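Local coordinates for 2-keto-3-deoxy-D-arabinonate dehydratase (PDB 2Q1A), which catalyses the metal-dependent dehydration of 2-dehydro-3-deoxy-D-arabinonate to 2,5-dioxopentanoate in a pentose oxidation pathway leading from D-arabinonate to 2-oxoglutarate, at residues 74-79 / 116-121; 142-147 / 256-261; 160-165 / 186-191; 164-169 / 180-185. All coordinates share one frame; numbering follows the deposited sequence.

How the contacts relate
The four contacts illustrate how a metal site is built from neighbouring strands and the turns beside them. Contact 2 supplies E143 and E145 to the magnesium ion. Contacts 3 and 4 share D164, the third carboxylate ligand, and contact 4 adds K182, which bonds to the bound 2-ketobutyric acid. Contact 1 brings the F116 ring near the keto acid. Contacts 2 and 3 have centres about 10 Å apart, and E145 N lies 2.9 Å from M162 O where strands 140-150 and 156-167 pair. Contacts 1 and 2 stay apart, about 5 Å between nearest atoms. K118 of contact 1 reaches contacts 3 and 4: its NZ is 2.8 Å from D164 OD1 in a salt bridge.

Contact 1: 74-79 / 116-121; sequences PEVWGS and FFKATP. With 2KT (2-ketobutyric acid), chain C.
A classic beta bulge marks the junction of the antiparallel strands 76-79 and 116-119, where K118 and A119 both face V76. V76 O accepts two amides, K118 N at 2.9 Å and A119 N at 3.2 Å, which arrive from the same face of its carbonyl plane, while V76 N donates to A119 O. Beyond the bulge the register has slipped by one residue: W77 sits beside F117 as a non-hydrogen-bonded pair, and G78 and F116 exchange two backbone bonds. In this FAH-family fold strand 76-80 lies between strand 114-119, antiparallel, and strand 250-253, parallel. On the face carrying W77 and F117 the rings make a T-shaped stack, with the edge of F117 toward the indole face, planes at 88°, and F117 CD2 3.8 Å from W77 CE2. W77 NE1 donates almost straight, in its ring plane, to E75 OE1 at 3.0 Å. With an alanine in place of W77, F117 would probably lose the face its edge packs against and the E75 carboxylate would be left without its indole donor. On the other face F116 CG stands between its backbone N and carbonyl carbon (chi1 59°), which folds the ring over G78, whose CA lies 3.9 Å from the ring centroid in a CH-pi contact; a side chain on G78 would collide with F116 CZ. A second subunit adjoins this region: its R123 forms a salt bridge with E75 OE2, and its F117 stacks on F117. F116 CZ also comes within 4.0 Å of O3 of the bound 2-ketobutyric acid.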
loop_
_atom_site.group_PDB
_atom_site.type_symbol
_atom_site.label_atom_id
_atom_site.label_comp_id
_atom_site.label_asym_id
_atom_site.label_seq_id
_atom_site.Cartn_x
_atom_site.Cartn_y
_atom_site.Cartn_z
ATOM N N PRO A 74 18.206 6.097 5.416
ATOM C CA PRO A 74 17.280 6.143 6.552
ATOM C C PRO A 74 17.888 6.918 7.713
ATOM O O PRO A 74 17.171 7.601 8.457
ATOM C CB PRO A 74 17.091 4.665 6.919
ATOM C CG PRO A 74 17.479 3.907 5.686
ATOM C CD PRO A 74 18.577 4.716 5.056
ATOM N N GLU A 75 19.211 6.812 7.843
ATOM C CA GLU A 75 19.976 7.533 8.857
ATOM C C GLU A 75 21.312 7.998 8.265
ATOM O O GLU A 75 21.860 7.349 7.368
ATOM C CB GLU A 75 20.234 6.641 10.080
ATOM C CG GLU A 75 18.994 5.954 10.658
ATOM C CD GLU A 75 19.255 5.226 11.973
ATOM O OE1 GLU A 75 20.433 5.009 12.341
ATOM O OE2 GLU A 75 18.267 4.869 12.643
ATOM N N VAL A 76 21.823 9.124 8.764
ATOM C CA VAL A 76 23.175 9.582 8.441
ATOM C C VAL A 76 23.943 9.840 9.737
ATOM O O VAL A 76 23.455 10.543 10.625
ATOM C CB VAL A 76 23.188 10.870 7.553
ATOM C CG1 VAL A 76 24.600 11.191 7.104
ATOM C CG2 VAL A 76 22.295 10.713 6.341
ATOM N N TRP A 77 25.136 9.264 9.839
ATOM C CA TRP A 77 25.995 9.487 11.002
ATOM C C TRP A 77 27.347 10.046 10.588
ATOM O O TRP A 77 27.851 9.764 9.492
ATOM C CB TRP A 77 26.218 8.197 11.793
ATOM C CG TRP A 77 24.998 7.595 12.428
ATOM C CD1 TRP A 77 23.975 6.958 11.793
ATOM C CD2 TRP A 77 24.705 7.523 13.830
ATOM N NE1 TRP A 77 23.054 6.507 12.705
ATOM C CE2 TRP A 77 23.478 6.834 13.965
ATOM C CE3 TRP A 77 25.360 7.970 14.988
ATOM C CZ2 TRP A 77 22.883 6.594 15.207
ATOM C CZ3 TRP A 77 24.765 7.728 16.225
ATOM C CH2 TRP A 77 23.542 7.043 16.321
ATOM N N GLY A 78 27.932 10.830 11.490
ATOM C CA GLY A 78 29.242 11.418 11.271
ATOM C C GLY A 78 30.315 10.905 12.210
ATOM O O GLY A 78 30.031 10.423 13.312
ATOM N N SER A 79 31.557 11.008 11.758
ATOM C CA SER A 79 32.709 10.700 12.577
ATOM C C SER A 79 33.525 11.975 12.710
ATOM O O SER A 79 33.553 12.794 11.795
ATOM C CB SER A 79 33.535 9.612 11.917
ATOM O OG SER A 79 34.191 8.829 12.892
ATOM N N PHE A 116 28.711 10.835 15.968
ATOM C CA PHE A 116 27.513 11.624 16.271
ATOM C C PHE A 116 26.422 11.382 15.235
ATOM O O PHE A 116 26.703 10.902 14.133
ATOM C CB PHE A 116 27.850 13.120 16.371
ATOM C CG PHE A 116 28.447 13.699 15.112
ATOM C CD1 PHE A 116 27.638 14.337 14.170
ATOM C CD2 PHE A 116 29.818 13.601 14.865
ATOM C CE1 PHE A 116 28.182 14.864 12.994
ATOM C CE2 PHE A 116 30.374 14.123 13.689
ATOM C CZ PHE A 116 29.552 14.760 12.751
ATOM N N PHE A 117 25.179 11.702 15.598
ATOM C CA PHE A 117 24.061 11.616 14.655
ATOM C C PHE A 117 24.021 12.872 13.797
ATOM O O PHE A 117 24.032 13.995 14.321
ATOM C CB PHE A 117 22.726 11.422 15.384
ATOM C CG PHE A 117 21.561 11.181 14.459
ATOM C CD1 PHE A 117 20.647 12.198 14.181
ATOM C CD2 PHE A 117 21.381 9.941 13.849
ATOM C CE1 PHE A 117 19.566 11.983 13.320
ATOM C CE2 PHE A 117 20.304 9.719 12.978
ATOM C CZ PHE A 117 19.398 10.745 12.715
ATOM N N LYS A 118 23.965 12.681 12.485
ATOM C CA LYS A 118 24.070 13.799 11.543
ATOM C C LYS A 118 22.740 14.269 10.954
ATOM O O LYS A 118 22.426 15.462 11.036
ATOM C CB LYS A 118 25.083 13.490 10.431
ATOM C CG LYS A 118 25.196 14.568 9.355
ATOM C CD LYS A 118 25.603 15.924 9.928
ATOM C CE LYS A 118 25.342 17.035 8.923
ATOM N NZ LYS A 118 25.741 18.376 9.444
ATOM N N ALA A 119 21.965 13.351 10.367
ATOM C CA ALA A 119 20.740 13.727 9.658
ATOM C C ALA A 119 19.753 12.582 9.414
ATOM O O ALA A 119 20.139 11.414 9.328
ATOM C CB ALA A 119 21.096 14.391 8.315
ATOM N N THR A 120 18.477 12.953 9.306
ATOM C CA THR A 120 17.435 12.120 8.719
ATOM C C THR A 120 17.353 12.454 7.218
ATOM O O THR A 120 17.796 13.533 6.810
ATOM C CB THR A 120 16.065 12.381 9.391
ATOM O OG1 THR A 120 15.765 13.786 9.357
ATOM C CG2 THR A 120 16.076 11.901 10.836
ATOM N N PRO A 121 16.802 11.539 6.388
ATOM C CA PRO A 121 16.771 11.753 4.929
ATOM C C PRO A 121 16.160 13.082 4.486
ATOM O O PRO A 121 16.687 13.727 3.576
ATOM C CB PRO A 121 15.916 10.585 4.405
ATOM C CG PRO A 121 15.262 9.989 5.601
ATOM C CD PRO A 121 16.179 10.256 6.756
HETATM C C4 2KT C . 33.140 17.355 14.430
HETATM C C3 2KT C . 34.156 16.869 13.801
HETATM C C2 2KT C . 33.958 16.680 12.558
HETATM O O3 2KT C . 32.845 16.843 12.052
HETATM C C 2KT C . 34.970 16.294 11.770
HETATM O OXT 2KT C . 36.113 16.116 12.249
HETATM O O 2KT C . 34.755 16.116 10.546
#

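Contact 2: 142-147 / 256-261; sequences PEPELA and TAIVPG. With MG (magnesium ion), chain B; 2KT (2-ketobutyric acid), chain C.
The flat carboxylates of E143 and E145 both lie close to T256: its CG2 methyl is 3.8 Å from E143 CD, and its backbone N is 3.6 Å from E145 CD. Both acids belong to the magnesium site of this FAH-family enzyme, E143 OE2 binding the ion at 2.1 Å and E145 OE1 at 2.0 Å, with D164, water 3 and the keto acid completing the coordination. E143 OE1 is held by R89, and E145 OE2 by T253 and the G255 amide, so the second oxygen of each carboxylate is bonded too. T256 N donates to O of 2-ketobutyric acid at 2.9 Å and thereby grips a carboxylate oxygen that also coordinates the metal. With OG1 anti to the backbone N (chi1 -164°), the T256 hydroxyl points to strand 144-147 and donates to P144 O at 3.0 Å from above the carbonyl plane; water 2 gives P144 O a second donor and accepts from A257 N. Farther along, the P144 ring packs against I258, CG to CB 3.8 Å. Water 1 joins the backbones by donating to both P142 O and I258 O, the latter at 2.8 Å.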
loop_
_atom_site.group_PDB
_atom_site.type_symbol
_atom_site.label_atom_id
_atom_site.label_comp_id
_atom_site.label_asym_id
_atom_site.label_seq_id
_atom_site.Cartn_x
_atom_site.Cartn_y
_atom_site.Cartn_z
ATOM N N PRO A 142 31.467 24.462 5.205
ATOM C CA PRO A 142 31.225 23.131 4.662
ATOM C C PRO A 142 32.375 22.192 5.017
ATOM O O PRO A 142 33.531 22.620 5.048
ATOM C CB PRO A 142 31.179 23.374 3.152
ATOM C CG PRO A 142 32.067 24.570 2.935
ATOM C CD PRO A 142 32.001 25.396 4.189
ATOM N N GLU A 143 32.064 20.931 5.299
ATOM C CA GLU A 143 33.106 19.958 5.591
ATOM C C GLU A 143 33.151 18.865 4.516
ATOM O O GLU A 143 32.287 17.985 4.475
ATOM C CB GLU A 143 32.937 19.384 7.001
ATOM C CG GLU A 143 33.108 20.425 8.127
ATOM C CD GLU A 143 33.107 19.817 9.537
ATOM O OE1 GLU A 143 33.217 20.586 10.524
ATOM O OE2 GLU A 143 32.996 18.574 9.659
ATOM N N PRO A 144 34.152 18.932 3.624
ATOM C CA PRO A 144 34.289 17.948 2.551
ATOM C C PRO A 144 34.743 16.613 3.107
ATOM O O PRO A 144 35.806 16.533 3.724
ATOM C CB PRO A 144 35.373 18.550 1.644
ATOM C CG PRO A 144 36.150 19.463 2.516
ATOM C CD PRO A 144 35.207 19.962 3.577
ATOM N N GLU A 145 33.935 15.577 2.906
ATOM C CA GLU A 145 34.199 14.278 3.520
ATOM C C GLU A 145 33.896 13.116 2.582
ATOM O O GLU A 145 32.973 13.184 1.770
ATOM C CB GLU A 145 33.380 14.130 4.806
ATOM C CG GLU A 145 33.571 15.263 5.812
ATOM C CD GLU A 145 32.978 14.978 7.182
ATOM O OE1 GLU A 145 32.928 15.920 8.006
ATOM O OE2 GLU A 145 32.572 13.821 7.451
ATOM N N LEU A 146 34.691 12.058 2.687
ATOM C CA LEU A 146 34.358 10.785 2.068
ATOM C C LEU A 146 33.347 10.063 2.964
ATOM O O LEU A 146 33.504 10.017 4.194
ATOM C CB LEU A 146 35.612 9.926 1.879
ATOM C CG LEU A 146 35.434 8.498 1.353
ATOM C CD1 LEU A 146 35.040 8.498 -0.117
ATOM C CD2 LEU A 146 36.704 7.678 1.573
ATOM N N ALA A 147 32.308 9.516 2.343
ATOM C CA ALA A 147 31.249 8.844 3.075
ATOM C C ALA A 147 30.967 7.458 2.511
ATOM O O ALA A 147 31.005 7.251 1.295
ATOM C CB ALA A 147 29.996 9.686 3.075
ATOM N N THR A 256 36.406 15.376 8.225
ATOM C CA THR A 256 37.064 16.288 7.278
ATOM C C THR A 256 38.515 16.635 7.631
ATOM O O THR A 256 38.921 16.566 8.796
ATOM C CB THR A 256 36.266 17.605 7.087
ATOM O OG1 THR A 256 36.736 18.279 5.915
ATOM C CG2 THR A 256 36.409 18.533 8.297
ATOM N N ALA A 257 39.281 17.014 6.612
ATOM C CA ALA A 257 40.653 17.493 6.790
ATOM C C ALA A 257 40.835 18.933 6.294
ATOM O O ALA A 257 41.876 19.550 6.543
ATOM C CB ALA A 257 41.624 16.574 6.083
ATOM N N ILE A 258 39.831 19.457 5.591
ATOM C CA ILE A 258 39.904 20.801 5.024
ATOM C C ILE A 258 39.030 21.776 5.815
ATOM O O ILE A 258 37.795 21.711 5.766
ATOM C CB ILE A 258 39.536 20.821 3.513
ATOM C CG1 ILE A 258 40.385 19.803 2.740
ATOM C CG2 ILE A 258 39.719 22.218 2.946
ATOM C CD1 ILE A 258 39.913 19.515 1.335
ATOM N N VAL A 259 39.691 22.669 6.546
ATOM C CA VAL A 259 39.025 23.623 7.422
ATOM C C VAL A 259 39.425 25.057 7.045
ATOM O O VAL A 259 40.519 25.507 7.393
ATOM C CB VAL A 259 39.359 23.353 8.921
ATOM C CG1 VAL A 259 38.549 24.269 9.838
ATOM C CG2 VAL A 259 39.116 21.888 9.282
ATOM N N PRO A 260 38.551 25.769 6.301
ATOM C CA PRO A 260 38.727 27.201 6.040
ATOM C C PRO A 260 38.855 28.029 7.324
ATOM O O PRO A 260 38.511 27.553 8.410
ATOM C CB PRO A 260 37.440 27.578 5.297
ATOM C CG PRO A 260 37.002 26.315 4.644
ATOM C CD PRO A 260 37.351 25.236 5.624
ATOM N N GLY A 261 39.348 29.259 7.186
ATOM C CA GLY A 261 39.584 30.139 8.328
ATOM C C GLY A 261 38.327 30.777 8.883
ATOM O O GLY A 261 37.250 30.680 8.289
HETATM MG MG MG B . 32.486 16.593 9.891
HETATM C C4 2KT C . 33.140 17.355 14.430
HETATM C C3 2KT C . 34.156 16.869 13.801
HETATM C C2 2KT C . 33.958 16.680 12.558
HETATM O O3 2KT C . 32.845 16.843 12.052
HETATM C C 2KT C . 34.970 16.294 11.770
HETATM O OXT 2KT C . 36.113 16.116 12.249
HETATM O O 2KT C . 34.755 16.116 10.546
HETATM O O HOH W 1 35.663 22.798 7.201
HETATM O O HOH W 2 38.610 16.286 3.995
HETATM O O HOH W 3 32.294 14.405 10.072
#

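Contact 3: 160-165 / 186-191; sequences TIMDDV and GCCAFG. With MG (magnesium ion), chain B.
Strands 160-164 and 188-191 run antiparallel, their axes 4.6 Å apart at closest approach and their directions at 168°, and D163 pairs with A189 in the middle of the ladder. Within the FAH-family fold, strand 156-167 also pairs with strand 140-150 on its other edge. D163 N donates to A189 O at 2.8 Å in the carbonyl plane, and G191 N donates to I161 O, also in the carbonyl plane but less straight; the return bond from A189 N to D163 O is long and weak. Between these bonds, CA-H...O contacts accompany the close approach of the chains, the shortest from F190 CA to I161 O at 3.0 Å. An inverse gamma turn centred on D164 follows D163, and V165 N makes weak bonds to D163 O and to C187 O, an oxygen that the V165 CB atom approaches and that also accepts from K118 NZ.

On the face bearing M162 and F190, M162 starts with CG anti to the backbone N (chi1 -171°) and bends at chi3, which carries its sulfur across to C188 SG, 3.6 Å away. Its methyl CE then fills the angle between C188 and F190, 3.7 Å from F190 CB. The opposite face, with D163 and A189, packs more simply, CB against CB at 4.4 Å, while I161 lays its CB near G191 O. D164, on the M162 side, has a carboxylate that K182 NZ also meets, and its OD2 binds the magnesium ion at 2.0 Å.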
loop_
_atom_site.group_PDB
_atom_site.type_symbol
_atom_site.label_atom_id
_atom_site.label_comp_id
_atom_site.label_asym_id
_atom_site.label_seq_id
_atom_site.Cartn_x
_atom_site.Cartn_y
_atom_site.Cartn_z
ATOM N N THR A 160 30.663 7.785 -1.557
ATOM C CA THR A 160 30.093 9.013 -2.095
ATOM C C THR A 160 30.740 10.249 -1.437
ATOM O O THR A 160 31.498 10.122 -0.467
ATOM C CB THR A 160 28.540 9.024 -1.946
ATOM O OG1 THR A 160 27.973 10.052 -2.769
ATOM C CG2 THR A 160 28.120 9.234 -0.495
ATOM N N ILE A 161 30.450 11.431 -1.981
ATOM C CA ILE A 161 30.919 12.692 -1.419
ATOM C C ILE A 161 29.856 13.234 -0.472
ATOM O O ILE A 161 28.684 13.325 -0.851
ATOM C CB ILE A 161 31.139 13.751 -2.538
ATOM C CG1 ILE A 161 32.219 13.293 -3.523
ATOM C CG2 ILE A 161 31.438 15.132 -1.940
ATOM C CD1 ILE A 161 32.029 13.838 -4.915
ATOM N N MET A 162 30.256 13.611 0.740
ATOM C CA MET A 162 29.335 14.292 1.647
ATOM C C MET A 162 29.869 15.637 2.118
ATOM O O MET A 162 31.074 15.822 2.308
ATOM C CB MET A 162 28.958 13.418 2.860
ATOM C CG MET A 162 27.827 14.002 3.726
ATOM S SD MET A 162 26.997 12.834 4.832
ATOM C CE MET A 162 25.849 12.041 3.711
ATOM N N ASP A 163 28.935 16.556 2.314
ATOM C CA ASP A 163 29.200 17.835 2.918
ATOM C C ASP A 163 28.568 17.875 4.320
ATOM O O ASP A 163 27.356 18.045 4.463
ATOM C CB ASP A 163 28.631 18.930 2.016
ATOM C CG ASP A 163 29.004 20.324 2.467
ATOM O OD1 ASP A 163 29.525 20.483 3.591
ATOM O OD2 ASP A 163 28.763 21.271 1.686
ATOM N N ASP A 164 29.398 17.718 5.348
ATOM C CA ASP A 164 28.951 17.861 6.731
ATOM C C ASP A 164 28.869 19.352 7.109
ATOM O O ASP A 164 29.755 19.907 7.766
ATOM C CB ASP A 164 29.861 17.041 7.677
ATOM C CG ASP A 164 29.573 17.282 9.161
ATOM O OD1 ASP A 164 28.449 17.673 9.532
ATOM O OD2 ASP A 164 30.496 17.073 9.974
ATOM N N VAL A 165 27.784 19.992 6.690
ATOM C CA VAL A 165 27.584 21.420 6.942
ATOM C C VAL A 165 27.522 21.694 8.453
ATOM O O VAL A 165 26.709 21.103 9.161
ATOM C CB VAL A 165 26.318 21.948 6.203
ATOM C CG1 VAL A 165 26.239 23.456 6.266
ATOM C CG2 VAL A 165 26.321 21.491 4.750
ATOM N N GLY A 186 18.721 21.046 5.551
ATOM C CA GLY A 186 19.792 21.385 4.623
ATOM C C GLY A 186 21.178 21.369 5.242
ATOM O O GLY A 186 22.102 21.995 4.704
ATOM N N CYS A 187 21.328 20.637 6.354
ATOM C CA CYS A 187 22.601 20.534 7.071
ATOM C C CYS A 187 23.559 19.554 6.422
ATOM O O CYS A 187 24.675 19.360 6.910
ATOM C CB CYS A 187 22.369 20.099 8.522
ATOM S SG CYS A 187 21.769 18.390 8.724
ATOM N N CYS A 188 23.133 18.942 5.317
ATOM C CA CYS A 188 23.850 17.802 4.754
ATOM C C CYS A 188 23.548 17.598 3.267
ATOM O O CYS A 188 22.377 17.613 2.861
ATOM C CB CYS A 188 23.440 16.548 5.540
ATOM S SG CYS A 188 24.185 15.037 4.991
ATOM N N ALA A 189 24.596 17.389 2.465
ATOM C CA ALA A 189 24.443 17.091 1.041
ATOM C C ALA A 189 25.372 15.975 0.623
ATOM O O ALA A 189 26.463 15.851 1.176
ATOM C CB ALA A 189 24.720 18.330 0.196
ATOM N N PHE A 190 24.955 15.178 -0.360
ATOM C CA PHE A 190 25.789 14.086 -0.861
ATOM C C PHE A 190 25.467 13.698 -2.304
ATOM O O PHE A 190 24.374 13.956 -2.794
ATOM C CB PHE A 190 25.723 12.851 0.066
ATOM C CG PHE A 190 24.400 12.143 0.053
ATOM C CD1 PHE A 190 24.204 11.018 -0.752
ATOM C CD2 PHE A 190 23.347 12.595 0.850
ATOM C CE1 PHE A 190 22.969 10.350 -0.773
ATOM C CE2 PHE A 190 22.106 11.940 0.847
ATOM C CZ PHE A 190 21.915 10.811 0.028
ATOM N N GLY A 191 26.431 13.055 -2.959
ATOM C CA GLY A 191 26.312 12.660 -4.360
ATOM C C GLY A 191 27.558 13.035 -5.156
ATOM O O GLY A 191 28.653 13.130 -4.586
HETATM MG MG MG B . 32.486 16.593 9.891
HETATM O O HOH W 3 32.294 14.405 10.072
#

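Contact 4: 164-169 / 180-185; sequences DVSARD and QSKIYA. With MG (magnesium ion), chain B; 2KT (2-ketobutyric acid), chain C.
K182 NZ is gripped by D164 and S166, whereas the far side of the contact, where Y184 meets V165, has few contacts. The side chain of K182 bends at chi2 (-91°) and then runs straight, crossing that of D164 at about a right angle, with CD close to D164 OD1 and NZ at the carboxylate. The salt bridge places NZ 3.2 Å from D164 OD1, which K118 NZ also bridges; the modelled 2.4 Å between NZ and D164 OD2 is too short to be trusted in detail. NZ also donates to S166 OG at 2.9 Å and to O3 of 2-ketobutyric acid at 2.9 Å. S166 OG in turn donates to D164 O from above its carbonyl plane, a bond that probably fixes the rotation of the hydroxyl that receives NZ. The backbones join where A167, at the N-cap position before helix 168-173 and the centre of an inverse gamma turn, gives its amide to S181 O at 3.0 Å, on a lone pair and in the carbonyl plane. On the sparser side V165 CG1 makes one close approach, to Y184 OH at 3.2 Å, with the ring itself farther off (CZ 4.4 Å); that hydroxyl has A132 O as its polar partner, and a second subunit packs against Y184. A methionine in place of K182 would probably cost D164 one of its two lysine partners and leave O3 without this donor. Since O3 and D164 OD2 both bind the magnesium ion, the lysine links metal ligand and substrate analogue, in keeping with K182 being a substrate-binding residue; it probably helps to orient the keto group at the metal.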
loop_
_atom_site.group_PDB
_atom_site.type_symbol
_atom_site.label_atom_id
_atom_site.label_comp_id
_atom_site.label_asym_id
_atom_site.label_seq_id
_atom_site.Cartn_x
_atom_site.Cartn_y
_atom_site.Cartn_z
ATOM N N ASP A 164 29.398 17.718 5.348
ATOM C CA ASP A 164 28.951 17.861 6.731
ATOM C C ASP A 164 28.869 19.352 7.109
ATOM O O ASP A 164 29.755 19.907 7.766
ATOM C CB ASP A 164 29.861 17.041 7.677
ATOM C CG ASP A 164 29.573 17.282 9.161
ATOM O OD1 ASP A 164 28.449 17.673 9.532
ATOM O OD2 ASP A 164 30.496 17.073 9.974
ATOM N N VAL A 165 27.784 19.992 6.690
ATOM C CA VAL A 165 27.584 21.420 6.942
ATOM C C VAL A 165 27.522 21.694 8.453
ATOM O O VAL A 165 26.709 21.103 9.161
ATOM C CB VAL A 165 26.318 21.948 6.203
ATOM C CG1 VAL A 165 26.239 23.456 6.266
ATOM C CG2 VAL A 165 26.321 21.491 4.750
ATOM N N SER A 166 28.387 22.583 8.941
ATOM C CA SER A 166 28.511 22.823 10.389
ATOM C C SER A 166 28.463 24.304 10.791
ATOM O O SER A 166 29.269 25.107 10.310
ATOM C CB SER A 166 29.811 22.197 10.926
ATOM O OG SER A 166 30.037 20.898 10.398
ATOM N N ALA A 167 27.527 24.656 11.677
ATOM C CA ALA A 167 27.520 25.972 12.341
ATOM C C ALA A 167 28.642 26.039 13.382
ATOM O O ALA A 167 28.408 25.901 14.589
ATOM C CB ALA A 167 26.165 26.256 12.985
ATOM N N ARG A 168 29.862 26.254 12.892
ATOM C CA ARG A 168 31.078 26.239 13.706
ATOM C C ARG A 168 31.078 27.213 14.890
ATOM O O ARG A 168 31.668 26.924 15.936
ATOM C CB ARG A 168 32.300 26.476 12.816
ATOM C CG ARG A 168 32.568 25.351 11.803
ATOM C CD ARG A 168 32.992 24.063 12.496
ATOM N NE ARG A 168 34.047 24.321 13.472
ATOM C CZ ARG A 168 35.348 24.300 13.195
ATOM N NH1 ARG A 168 35.768 24.006 11.969
ATOM N NH2 ARG A 168 36.233 24.564 14.148
ATOM N N ASP A 169 30.419 28.358 14.741
ATOM C CA ASP A 169 30.371 29.327 15.841
ATOM C C ASP A 169 29.616 28.792 17.048
ATOM O O ASP A 169 30.033 29.027 18.187
ATOM C CB ASP A 169 29.815 30.689 15.395
ATOM C CG ASP A 169 28.404 30.605 14.845
ATOM O OD1 ASP A 169 28.132 29.688 14.033
ATOM O OD2 ASP A 169 27.574 31.470 15.214
ATOM N N GLN A 180 22.759 21.046 17.685
ATOM C CA GLN A 180 22.119 22.201 17.039
ATOM C C GLN A 180 22.957 22.723 15.869
ATOM O O GLN A 180 22.417 23.211 14.876
ATOM C CB GLN A 180 21.890 23.340 18.032
ATOM C CG GLN A 180 20.975 23.000 19.187
ATOM C CD GLN A 180 20.689 24.211 20.058
ATOM O OE1 GLN A 180 20.158 25.220 19.587
ATOM N NE2 GLN A 180 21.039 24.113 21.339
ATOM N N SER A 181 24.275 22.602 16.005
ATOM C CA SER A 181 25.213 23.072 14.996
ATOM C C SER A 181 25.258 22.151 13.782
ATOM O O SER A 181 25.715 22.569 12.714
ATOM C CB SER A 181 26.621 23.204 15.597
ATOM O OG SER A 181 27.339 21.982 15.516
ATOM N N LYS A 182 24.786 20.912 13.955
ATOM C CA LYS A 182 24.958 19.849 12.956
ATOM C C LYS A 182 23.676 19.350 12.272
ATOM O O LYS A 182 23.734 18.844 11.150
ATOM C CB LYS A 182 25.699 18.657 13.578
ATOM C CG LYS A 182 27.174 18.900 13.901
ATOM C CD LYS A 182 28.078 18.512 12.756
ATOM C CE LYS A 182 29.527 18.853 13.061
ATOM N NZ LYS A 182 30.460 18.447 11.956
ATOM N N ILE A 183 22.531 19.499 12.943
ATOM C CA ILE A 183 21.278 18.837 12.540
ATOM C C ILE A 183 20.167 19.851 12.321
ATOM O O ILE A 183 19.661 20.447 13.276
ATOM C CB ILE A 183 20.777 17.797 13.617
ATOM C CG1 ILE A 183 21.906 16.867 14.080
ATOM C CG2 ILE A 183 19.597 16.982 13.089
ATOM C CD1 ILE A 183 21.611 16.145 15.400
ATOM N N TYR A 184 19.780 20.019 11.058
ATOM C CA TYR A 184 18.757 20.986 10.658
ATOM C C TYR A 184 18.457 20.830 9.165
ATOM O O TYR A 184 19.166 20.103 8.456
ATOM C CB TYR A 184 19.201 22.428 10.980
ATOM C CG TYR A 184 20.505 22.866 10.333
ATOM C CD1 TYR A 184 20.500 23.570 9.126
ATOM C CD2 TYR A 184 21.739 22.605 10.937
ATOM C CE1 TYR A 184 21.691 23.993 8.521
ATOM C CE2 TYR A 184 22.942 23.025 10.343
ATOM C CZ TYR A 184 22.905 23.718 9.128
ATOM O OH TYR A 184 24.071 24.139 8.515
ATOM N N ALA A 185 17.414 21.505 8.691
ATOM C CA ALA A 185 17.056 21.465 7.267
ATOM C C ALA A 185 18.203 21.949 6.376
ATOM O O ALA A 185 18.624 23.104 6.453
ATOM C CB ALA A 185 15.780 22.266 7.002
HETATM MG MG MG B . 32.486 16.593 9.891
HETATM C C4 2KT C . 33.140 17.355 14.430
HETATM C C3 2KT C . 34.156 16.869 13.801
HETATM C C2 2KT C . 33.958 16.680 12.558
HETATM O O3 2KT C . 32.845 16.843 12.052
HETATM C C 2KT C . 34.970 16.294 11.770
HETATM O OXT 2KT C . 36.113 16.116 12.249
HETATM O O 2KT C . 34.755 16.116 10.546
HETATM O O HOH W 3 32.294 14.405 10.072
#